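PDB 4DNG: putative aldehyde dehydrogenase AldY from Bacillus subtilis, which probably oxidises aldehydes to carboxylates with NAD(+) and may help protect the cell against stress from ethanol and related compounds. Local coordinates for residues A[8-22]-A[201-213]. Sequence-based numbering, arbitrary orientation.
Sequences KSFINGKWTGGESGR and AGVLNVMLTDVKE
Ile11 lays its CG1 branch across the thioether end of Met207, the two chains crossing at about a right angle with CG1 3.6 Å from the methyl CE. Met207 suits the place because its unbranched chain can fold: a bend at chi2 (-66°) brings back to Ile11 a side chain that starts out pointing away. Beside this apolar contact the strands 9-11 and 204-206 run antiparallel, and Phe10 and Val206 form a hydrogen-bonded pair, each backbone N donating to the other's O. Side chains extend the pairing at both ends. The amide of Asn205 serves two ways: OD1 takes the N-H of Asn12 at 2.9 Å in an almost straight bond, while ND2 donates to Gly202 O. The short hydroxyl of Ser9 accepts from Leu208 N, OG to N 3.0 Å, and also meets a water that reaches Leu208 O. In the type I' turn, Gly13 packs its CA on Ala201 CB, where a side chain would collide.

Farther along, Arg22 spans two acids, its guanidinium offering N-H groups on two edges of one plane. NH1 and NH2 meet Asp210 end-on, NH2 lying 2.6 Å from OD1, whereas NE and NH2 converge side-on upon Glu213 OE2, using its anti lone pair. Asp210 also N-caps the helix 211-214, OD1 accepting from Glu213 N. A leucine in place of Arg22 would probably leave both carboxylates without their cationic mate and Glu213 freer to turn.

Through its single bridge the hairpin 9-16 borders the edge of a mixed, largely parallel sheet in a Rossmann-like domain, as expected of the NAD-binding domain in this family: strand 204-206 pairs with 173-177 on its other side, while helix 43-60 packs against Met207 and helix 183-196 against Phe10.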
loop_
_atom_site.group_PDB
_atom_site.type_symbol
_atom_site.label_atom_id
_atom_site.label_comp_id
_atom_site.label_asym_id
_atom_site.label_seq_id
_atom_site.Cartn_x
_atom_site.Cartn_y
_atom_site.Cartn_z
ATOM N N LYS A 8 -14.150 13.133 -27.583
ATOM C CA LYS A 8 -14.950 12.009 -27.126
ATOM C C LYS A 8 -14.181 11.120 -26.152
ATOM O O LYS A 8 -12.960 11.209 -26.043
ATOM C CB LYS A 8 -15.427 11.181 -28.324
ATOM C CG LYS A 8 -15.816 12.009 -29.536
ATOM C CD LYS A 8 -17.101 11.517 -30.173
ATOM C CE LYS A 8 -17.793 12.646 -30.924
ATOM N NZ LYS A 8 -19.160 12.244 -31.355
ATOM N N SER A 9 -14.910 10.260 -25.445
ATOM C CA SER A 9 -14.300 9.217 -24.667
ATOM C C SER A 9 -13.788 8.234 -25.650
ATOM O O SER A 9 -14.284 8.171 -26.777
ATOM C CB SER A 9 -15.323 8.527 -23.792
ATOM O OG SER A 9 -15.813 9.420 -22.821
ATOM N N PHE A 10 -12.789 7.464 -25.238
ATOM C CA PHE A 10 -12.330 6.353 -26.040
ATOM C C PHE A 10 -12.598 5.143 -25.172
ATOM O O PHE A 10 -11.876 4.901 -24.207
ATOM C CB PHE A 10 -10.850 6.492 -26.401
ATOM C CG PHE A 10 -10.338 5.445 -27.352
ATOM C CD1 PHE A 10 -10.482 5.587 -28.722
ATOM C CD2 PHE A 10 -9.662 4.330 -26.880
ATOM C CE1 PHE A 10 -9.997 4.615 -29.607
ATOM C CE2 PHE A 10 -9.166 3.358 -27.763
ATOM C CZ PHE A 10 -9.327 3.504 -29.128
ATOM N N ILE A 11 -13.670 4.424 -25.521
ATOM C CA ILE A 11 -14.094 3.208 -24.846
ATOM C C ILE A 11 -14.081 2.034 -25.830
ATOM O O ILE A 11 -14.510 2.167 -26.977
ATOM C CB ILE A 11 -15.480 3.394 -24.154
ATOM C CG1 ILE A 11 -15.438 4.600 -23.185
ATOM C CG2 ILE A 11 -15.864 2.145 -23.374
ATOM C CD1 ILE A 11 -16.784 5.190 -22.780
ATOM N N ASN A 12 -13.534 0.906 -25.378
ATOM C CA ASN A 12 -13.501 -0.353 -26.135
ATOM C C ASN A 12 -13.100 -0.179 -27.584
ATOM O O ASN A 12 -13.662 -0.806 -28.478
ATOM C CB ASN A 12 -14.851 -1.087 -26.034
ATOM C CG ASN A 12 -14.752 -2.582 -26.371
ATOM O OD1 ASN A 12 -13.698 -3.219 -26.235
ATOM N ND2 ASN A 12 -15.866 -3.143 -26.818
ATOM N N GLY A 13 -12.136 0.698 -27.821
ATOM C CA GLY A 13 -11.584 0.866 -29.151
ATOM C C GLY A 13 -12.379 1.829 -29.989
ATOM O O GLY A 13 -12.129 1.934 -31.190
ATOM N N LYS A 14 -13.335 2.534 -29.373
ATOM C CA LYS A 14 -14.202 3.470 -30.115
ATOM C C LYS A 14 -14.319 4.851 -29.492
ATOM O O LYS A 14 -14.361 5.004 -28.259
ATOM C CB LYS A 14 -15.630 2.925 -30.258
ATOM C CG LYS A 14 -15.778 1.473 -30.684
ATOM C CD LYS A 14 -15.662 1.332 -32.184
ATOM C CE LYS A 14 -16.424 0.097 -32.646
ATOM N NZ LYS A 14 -16.603 0.110 -34.120
ATOM N N TRP A 15 -14.429 5.850 -30.359
ATOM C CA TRP A 15 -14.776 7.210 -29.947
ATOM C C TRP A 15 -16.239 7.244 -29.680
ATOM O O TRP A 15 -17.045 6.984 -30.559
ATOM C CB TRP A 15 -14.336 8.239 -30.997
ATOM C CG TRP A 15 -12.847 8.148 -31.177
ATOM C CD1 TRP A 15 -12.140 7.420 -32.140
ATOM C CD2 TRP A 15 -11.824 8.706 -30.291
ATOM N NE1 TRP A 15 -10.782 7.514 -31.926
ATOM C CE2 TRP A 15 -10.525 8.288 -30.847
ATOM C CE3 TRP A 15 -11.848 9.529 -29.165
ATOM C CZ2 TRP A 15 -9.326 8.678 -30.276
ATOM C CZ3 TRP A 15 -10.629 9.907 -28.587
ATOM C CH2 TRP A 15 -9.401 9.496 -29.134
ATOM N N THR A 16 -16.571 7.544 -28.433
ATOM C CA THR A 16 -17.885 7.333 -27.869
ATOM C C THR A 16 -18.302 8.628 -27.219
ATOM O O THR A 16 -17.660 9.076 -26.242
ATOM C CB THR A 16 -17.775 6.279 -26.762
ATOM O OG1 THR A 16 -17.450 5.025 -27.353
ATOM C CG2 THR A 16 -19.056 6.159 -25.949
ATOM N N GLY A 17 -19.372 9.224 -27.747
ATOM C CA GLY A 17 -20.005 10.395 -27.126
ATOM C C GLY A 17 -20.510 10.127 -25.708
ATOM O O GLY A 17 -20.697 8.978 -25.301
ATOM N N GLY A 18 -20.727 11.199 -24.955
ATOM C CA GLY A 18 -21.315 11.116 -23.627
ATOM C C GLY A 18 -22.824 10.998 -23.683
ATOM O O GLY A 18 -23.479 11.669 -24.471
ATOM N N GLU A 19 -23.377 10.165 -22.812
ATOM C CA GLU A 19 -24.802 9.893 -22.819
ATOM C C GLU A 19 -25.586 10.682 -21.780
ATOM O O GLU A 19 -26.755 10.392 -21.543
ATOM C CB GLU A 19 -25.035 8.400 -22.595
ATOM C CG GLU A 19 -24.644 7.525 -23.768
ATOM C CD GLU A 19 -25.712 7.503 -24.833
ATOM O OE1 GLU A 19 -25.856 8.509 -25.565
ATOM O OE2 GLU A 19 -26.412 6.472 -24.928
ATOM N N SER A 20 -24.960 11.673 -21.161
ATOM C CA SER A 20 -25.553 12.291 -19.975
ATOM C C SER A 20 -26.439 13.477 -20.304
ATOM O O SER A 20 -27.169 13.960 -19.441
ATOM C CB SER A 20 -24.451 12.764 -19.033
ATOM O OG SER A 20 -24.102 14.119 -19.289
ATOM N N GLY A 21 -26.343 13.959 -21.538
ATOM C CA GLY A 21 -27.048 15.155 -21.972
ATOM C C GLY A 21 -26.219 16.416 -21.811
ATOM O O GLY A 21 -26.398 17.383 -22.543
ATOM N N ARG A 22 -25.298 16.398 -20.858
ATOM C CA ARG A 22 -24.565 17.599 -20.459
ATOM C C ARG A 22 -23.297 17.724 -21.282
ATOM O O ARG A 22 -22.757 16.726 -21.771
ATOM C CB ARG A 22 -24.212 17.560 -18.953
ATOM C CG ARG A 22 -25.375 17.843 -17.997
ATOM C CD ARG A 22 -24.887 18.390 -16.642
ATOM N NE ARG A 22 -24.055 17.391 -16.010
ATOM C CZ ARG A 22 -22.807 17.558 -15.607
ATOM N NH1 ARG A 22 -22.211 18.749 -15.663
ATOM N NH2 ARG A 22 -22.179 16.510 -15.092
ATOM N N ALA A 201 -8.694 -3.214 -28.375
ATOM C CA ALA A 201 -9.855 -2.518 -27.837
ATOM C C ALA A 201 -10.048 -2.884 -26.370
ATOM O O ALA A 201 -9.899 -4.045 -25.990
ATOM C CB ALA A 201 -11.089 -2.904 -28.633
ATOM N N GLY A 202 -10.372 -1.894 -25.546
ATOM C CA GLY A 202 -10.649 -2.148 -24.149
ATOM C C GLY A 202 -9.481 -2.074 -23.182
ATOM O O GLY A 202 -9.697 -1.934 -21.973
ATOM N N VAL A 203 -8.248 -2.183 -23.678
ATOM C CA VAL A 203 -7.075 -2.126 -22.782
ATOM C C VAL A 203 -6.802 -0.707 -22.240
ATOM O O VAL A 203 -6.355 -0.565 -21.100
ATOM C CB VAL A 203 -5.800 -2.733 -23.412
ATOM C CG1 VAL A 203 -4.599 -2.516 -22.505
ATOM C CG2 VAL A 203 -5.985 -4.220 -23.653
ATOM N N LEU A 204 -7.055 0.320 -23.060
ATOM C CA LEU A 204 -7.036 1.720 -22.614
ATOM C C LEU A 204 -8.372 2.422 -22.834
ATOM O O LEU A 204 -8.782 2.656 -23.968
ATOM C CB LEU A 204 -5.951 2.528 -23.322
ATOM C CG LEU A 204 -5.963 4.012 -22.932
ATOM C CD1 LEU A 204 -5.844 4.152 -21.416
ATOM C CD2 LEU A 204 -4.872 4.816 -23.637
ATOM N N ASN A 205 -9.026 2.801 -21.745
ATOM C CA ASN A 205 -10.268 3.518 -21.849
ATOM C C ASN A 205 -10.126 4.910 -21.252
ATOM O O ASN A 205 -9.648 5.050 -20.123
ATOM C CB ASN A 205 -11.364 2.710 -21.166
ATOM C CG ASN A 205 -11.508 1.319 -21.767
ATOM O OD1 ASN A 205 -12.156 1.139 -22.803
ATOM N ND2 ASN A 205 -10.873 0.333 -21.141
ATOM N N VAL A 206 -10.503 5.931 -22.026
ATOM C CA VAL A 206 -10.397 7.311 -21.578
ATOM C C VAL A 206 -11.774 7.955 -21.455
ATOM O O VAL A 206 -12.481 8.132 -22.447
ATOM C CB VAL A 206 -9.502 8.167 -22.502
ATOM C CG1 VAL A 206 -9.560 9.624 -22.075
ATOM C CG2 VAL A 206 -8.057 7.669 -22.509
ATOM N N MET A 207 -12.125 8.322 -20.225
ATOM C CA MET A 207 -13.427 8.864 -19.880
ATOM C C MET A 207 -13.454 10.376 -19.862
ATOM O O MET A 207 -12.697 11.017 -19.122
ATOM C CB MET A 207 -13.800 8.382 -18.488
ATOM C CG MET A 207 -13.741 6.865 -18.402
ATOM S SD MET A 207 -15.029 6.163 -19.457
ATOM C CE MET A 207 -14.223 4.605 -19.760
ATOM N N LEU A 208 -14.325 10.943 -20.687
ATOM C CA LEU A 208 -14.576 12.377 -20.664
ATOM C C LEU A 208 -15.856 12.609 -19.892
ATOM O O LEU A 208 -16.946 12.283 -20.347
ATOM C CB LEU A 208 -14.665 12.939 -22.083
ATOM C CG LEU A 208 -13.350 13.522 -22.587
ATOM C CD1 LEU A 208 -12.231 12.501 -22.514
ATOM C CD2 LEU A 208 -13.503 14.048 -24.010
ATOM N N THR A 209 -15.713 13.131 -18.696
ATOM C CA THR A 209 -16.828 13.235 -17.806
ATOM C C THR A 209 -16.485 14.159 -16.670
ATOM O O THR A 209 -15.469 14.842 -16.708
ATOM C CB THR A 209 -17.251 11.845 -17.296
ATOM O OG1 THR A 209 -18.394 11.983 -16.446
ATOM C CG2 THR A 209 -16.098 11.185 -16.543
ATOM N N ASP A 210 -17.343 14.214 -15.661
ATOM C CA ASP A 210 -17.032 15.022 -14.493
ATOM C C ASP A 210 -17.611 14.345 -13.269
ATOM O O ASP A 210 -18.354 13.361 -13.367
ATOM C CB ASP A 210 -17.483 16.498 -14.666
ATOM C CG ASP A 210 -19.002 16.673 -14.684
ATOM O OD1 ASP A 210 -19.725 15.657 -14.680
ATOM O OD2 ASP A 210 -19.487 17.835 -14.698
ATOM N N VAL A 211 -17.224 14.832 -12.109
ATOM C CA VAL A 211 -17.669 14.213 -10.877
ATOM C C VAL A 211 -19.180 14.381 -10.705
ATOM O O VAL A 211 -19.864 13.517 -10.147
ATOM C CB VAL A 211 -16.821 14.704 -9.703
ATOM C CG1 VAL A 211 -17.458 14.323 -8.396
ATOM C CG2 VAL A 211 -15.404 14.110 -9.826
ATOM N N LYS A 212 -19.709 15.466 -11.256
ATOM C CA LYS A 212 -21.144 15.667 -11.279
ATOM C C LYS A 212 -21.872 14.458 -11.932
ATOM O O LYS A 212 -22.952 14.068 -11.505
ATOM C CB LYS A 212 -21.470 16.961 -11.997
ATOM C CG LYS A 212 -21.134 18.187 -11.174
ATOM C CD LYS A 212 -21.338 19.461 -11.969
ATOM C CE LYS A 212 -21.203 20.689 -11.081
ATOM N NZ LYS A 212 -21.480 21.961 -11.820
ATOM N N GLU A 213 -21.282 13.869 -12.965
ATOM C CA GLU A 213 -21.840 12.651 -13.530
ATOM C C GLU A 213 -21.525 11.431 -12.671
ATOM O O GLU A 213 -22.381 10.604 -12.421
ATOM C CB GLU A 213 -21.361 12.428 -14.961
ATOM C CG GLU A 213 -22.099 13.255 -16.000
ATOM C CD GLU A 213 -23.613 13.167 -15.894
ATOM O OE1 GLU A 213 -24.140 12.039 -15.924
ATOM O OE2 GLU A 213 -24.276 14.231 -15.808
HETATM O O HOH W 1 -17.605 11.132 -23.087
HETATM O O HOH W 2 -10.079 0.738 -25.916
#